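R.Pab1 family restriction endonuclease (PDB 7CFA) acts as a restriction DNA glycosylase, probably removing a base at its recognition sequence in double-stranded DNA so that the strand can then be cut. Local coordinates at residues A[8-13]-A[201-206]. The protein carries 2 engineered substitutions. Sequence-based numbering, arbitrary orientation.
Sequences IDYELP and LEISRN
Ile203 and Leu201, the residues most covered in this contact, pair with Ile8 and Tyr10 from adjacent antiparallel strands whose short segments run at 150° to each other, their axes approaching to 4.7 Å. Both are hydrogen-bonded pairs, each closed by two backbone bonds: Ile8 N reaches Ile203 O at 2.8 Å and is answered by Ile203 N to Ile8 O, while Tyr10 and Leu201 exchange N-H and carbonyl in the same manner. All four side chains issue from one face of the sheet. Ile8 and Ile203 meet at their branch points, CB to CB at 4.3 Å. With CG1 of Ile203 beside its own backbone N (chi1 -52°), the extended CG1-CD1 arm runs diagonally to the next side chain on the same face of the partner strand, where CD1 lies 4.2 Å from Tyr10 CB. The tyrosine ring itself swings away from strand 198-203 and meets Trp51. Leu12 flanks Leu201, bringing CD1 to 4.2 Å from Leu201 CB. Ile8 and Ile203 rest on helix 79-88 through Phe86, and Phe211 of helix 208-219 touches both Leu201 and Ile203.

The other face is acidic. Asp9 and Glu202 form the non-hydrogen-bonded pair between the two bonded ones, and their side chains run side by side, with Asp9 OD1 3.9 Å from Glu202 CB. Their carboxylates are turned 73° against each other, and Asp9 OD1 stands 4.6 Å from Glu202 OE1. Lys180 forms salt bridges to both oxygens, which should offset the like charges; Lys7 also pairs with Asp9, and Arg186 with Glu202. The whole is a two-stranded antiparallel beta-sheet joining the N-terminal strand to the strand preceding the C-terminal helices, its largely apolar face packed on both helices and on Phe172 and Phe174 of strand 166-175.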
ATOM      1  N   ILE A   8       4.357 -19.379  26.676  1.00 56.79           N
ATOM      2  CA  ILE A   8       4.206 -19.749  25.275  1.00 54.50           C
ATOM      3  C   ILE A   8       5.411 -19.193  24.530  1.00 49.89           C
ATOM      4  O   ILE A   8       5.604 -17.973  24.476  1.00 53.08           O
ATOM      5  CB  ILE A   8       2.899 -19.221  24.667  1.00 60.69           C
ATOM      6  CG1 ILE A   8       1.687 -19.881  25.329  1.00 56.26           C
ATOM      7  CG2 ILE A   8       2.880 -19.450  23.162  1.00 53.60           C
ATOM      8  CD1 ILE A   8       0.358 -19.439  24.746  1.00 49.76           C
ATOM      9  N   ASP A   9       6.229 -20.083  23.969  1.00 49.03           N
ATOM     10  CA  ASP A   9       7.326 -19.685  23.087  1.00 53.74           C
ATOM     11  C   ASP A   9       6.765 -19.631  21.672  1.00 54.85           C
ATOM     12  O   ASP A   9       6.822 -20.604  20.920  1.00 60.53           O
ATOM     13  CB  ASP A   9       8.497 -20.655  23.199  1.00 62.12           C
ATOM     14  CG  ASP A   9       9.152 -20.630  24.568  1.00 68.72           C
ATOM     15  OD1 ASP A   9       9.295 -19.532  25.147  1.00 67.28           O
ATOM     16  OD2 ASP A   9       9.528 -21.713  25.063  1.00 75.30           O
ATOM     17  N   TYR A  10       6.213 -18.475  21.306  1.00 52.54           N
ATOM     18  CA  TYR A  10       5.501 -18.342  20.041  1.00 46.58           C
ATOM     19  C   TYR A  10       6.484 -18.334  18.877  1.00 53.59           C
ATOM     20  O   TYR A  10       7.323 -17.433  18.767  1.00 51.50           O
ATOM     21  CB  TYR A  10       4.658 -17.071  20.039  1.00 46.41           C
ATOM     22  CG  TYR A  10       3.468 -17.145  19.113  1.00 52.81           C
ATOM     23  CD1 TYR A  10       3.613 -16.950  17.744  1.00 57.13           C
ATOM     24  CD2 TYR A  10       2.199 -17.418  19.606  1.00 47.37           C
ATOM     25  CE1 TYR A  10       2.527 -17.023  16.896  1.00 52.80           C
ATOM     26  CE2 TYR A  10       1.109 -17.491  18.765  1.00 49.28           C
ATOM     27  CZ  TYR A  10       1.277 -17.293  17.412  1.00 52.08           C
ATOM     28  OH  TYR A  10       0.190 -17.366  16.575  1.00 64.92           O
ATOM     29  N   GLU A  11       6.369 -19.330  18.001  1.00 61.10           N
ATOM     30  CA  GLU A  11       7.268 -19.460  16.862  1.00 67.49           C
ATOM     31  C   GLU A  11       6.907 -18.453  15.777  1.00 59.97           C
ATOM     32  O   GLU A  11       5.749 -18.370  15.354  1.00 62.29           O
ATOM     33  CB  GLU A  11       7.211 -20.883  16.309  1.00 71.67           C
ATOM     34  CG  GLU A  11       7.987 -21.085  15.020  1.00 77.78           C
ATOM     35  CD  GLU A  11       8.025 -22.538  14.593  1.00 80.15           C
ATOM     36  OE1 GLU A  11       8.532 -23.374  15.370  1.00 83.96           O
ATOM     37  OE2 GLU A  11       7.537 -22.848  13.486  1.00 86.93           O
ATOM     38  N   LEU A  12       7.903 -17.694  15.324  1.00 54.97           N
ATOM     39  CA  LEU A  12       7.709 -16.661  14.310  1.00 61.68           C
ATOM     40  C   LEU A  12       8.686 -16.895  13.168  1.00 63.54           C
ATOM     41  O   LEU A  12       9.913 -16.869  13.389  1.00 65.55           O
ATOM     42  CB  LEU A  12       7.905 -15.267  14.909  1.00 56.26           C
ATOM     43  CG  LEU A  12       6.929 -14.876  16.016  1.00 58.86           C
ATOM     44  CD1 LEU A  12       7.342 -13.552  16.631  1.00 55.93           C
ATOM     45  CD2 LEU A  12       5.515 -14.798  15.467  1.00 59.21           C
ATOM     46  N   PRO A  13       8.207 -17.125  11.943  1.00 72.77           N
ATOM     47  CA  PRO A  13       9.124 -17.266  10.799  1.00 78.23           C
ATOM     48  C   PRO A  13       9.802 -15.939  10.498  1.00 75.75           C
ATOM     49  O   PRO A  13       9.137 -14.940  10.214  1.00 78.61           O
ATOM     50  CB  PRO A  13       8.200 -17.705   9.655  1.00 81.13           C
ATOM     51  CG  PRO A  13       6.951 -18.208  10.330  1.00 82.13           C
ATOM     52  CD  PRO A  13       6.808 -17.371  11.562  1.00 72.93           C
ATOM     53  N   LEU A 201       9.072 -15.737  20.547  1.00 54.28           N
ATOM     54  CA  LEU A 201       8.668 -14.696  21.482  1.00 52.57           C
ATOM     55  C   LEU A 201       8.125 -15.355  22.743  1.00 52.36           C
ATOM     56  O   LEU A 201       7.112 -16.061  22.695  1.00 54.90           O
ATOM     57  CB  LEU A 201       7.617 -13.781  20.857  1.00 52.60           C
ATOM     58  CG  LEU A 201       7.028 -12.692  21.758  1.00 50.93           C
ATOM     59  CD1 LEU A 201       8.089 -11.675  22.151  1.00 46.19           C
ATOM     60  CD2 LEU A 201       5.847 -12.010  21.080  1.00 48.63           C
ATOM     61  N   GLU A 202       8.803 -15.131  23.863  1.00 52.22           N
ATOM     62  CA  GLU A 202       8.397 -15.713  25.137  1.00 53.78           C
ATOM     63  C   GLU A 202       7.239 -14.903  25.706  1.00 50.66           C
ATOM     64  O   GLU A 202       7.387 -13.713  26.000  1.00 48.69           O
ATOM     65  CB  GLU A 202       9.574 -15.749  26.106  1.00 47.61           C
ATOM     66  CG  GLU A 202       9.220 -16.293  27.478  1.00 67.41           C
ATOM     67  CD  GLU A 202      10.428 -16.415  28.381  1.00 67.80           C
ATOM     68  OE1 GLU A 202      11.542 -16.641  27.862  1.00 70.62           O
ATOM     69  OE2 GLU A 202      10.264 -16.277  29.612  1.00 70.77           O
ATOM     70  N   ILE A 203       6.086 -15.548  25.858  1.00 45.57           N
ATOM     71  CA  ILE A 203       4.901 -14.943  26.453  1.00 46.01           C
ATOM     72  C   ILE A 203       4.662 -15.615  27.796  1.00 51.54           C
ATOM     73  O   ILE A 203       4.571 -16.845  27.871  1.00 51.35           O
ATOM     74  CB  ILE A 203       3.674 -15.092  25.539  1.00 48.09           C
ATOM     75  CG1 ILE A 203       3.994 -14.590  24.130  1.00 49.08           C
ATOM     76  CG2 ILE A 203       2.483 -14.346  26.124  1.00 56.32           C
ATOM     77  CD1 ILE A 203       2.898 -14.869  23.123  1.00 51.58           C
ATOM     78  N   SER A 204       4.564 -14.815  28.853  1.00 48.45           N
ATOM     79  CA  SER A 204       4.383 -15.354  30.194  1.00 53.08           C
ATOM     80  C   SER A 204       3.595 -14.347  31.022  1.00 52.53           C
ATOM     81  O   SER A 204       3.099 -13.341  30.505  1.00 50.89           O
ATOM     82  CB  SER A 204       5.736 -15.680  30.838  1.00 53.04           C
ATOM     83  OG  SER A 204       6.446 -14.495  31.151  1.00 55.43           O
ATOM     84  N   ARG A 205       3.491 -14.623  32.324  1.00 50.94           N
ATOM     85  CA  ARG A 205       2.800 -13.723  33.240  1.00 57.20           C
ATOM     86  C   ARG A 205       3.416 -12.330  33.264  1.00 57.26           C
ATOM     87  O   ARG A 205       2.725 -11.366  33.612  1.00 65.47           O
ATOM     88  CB  ARG A 205       2.808 -14.316  34.649  1.00 62.04           C
ATOM     89  CG  ARG A 205       4.206 -14.566  35.196  1.00 66.74           C
ATOM     90  CD  ARG A 205       4.165 -15.135  36.602  1.00 81.70           C
ATOM     91  NE  ARG A 205       5.503 -15.431  37.106  1.00 90.47           N
ATOM     92  CZ  ARG A 205       5.752 -15.920  38.315  1.00 95.24           C
ATOM     93  NH1 ARG A 205       4.752 -16.168  39.151  1.00 92.61           N
ATOM     94  NH2 ARG A 205       7.000 -16.161  38.692  1.00101.45           N
ATOM     95  N   ASN A 206       4.693 -12.199  32.901  1.00 53.08           N
ATOM     96  CA  ASN A 206       5.369 -10.910  32.953  1.00 56.01           C
ATOM     97  C   ASN A 206       4.998  -9.989  31.799  1.00 51.66           C
ATOM     98  O   ASN A 206       5.276  -8.787  31.880  1.00 54.70           O
ATOM     99  CB  ASN A 206       6.887 -11.112  32.972  1.00 61.85           C
ATOM    100  CG  ASN A 206       7.356 -11.887  34.187  1.00 70.81           C
ATOM    101  OD1 ASN A 206       6.766 -11.797  35.263  1.00 66.79           O
ATOM    102  ND2 ASN A 206       8.425 -12.655  34.019  1.00 81.36           N
TER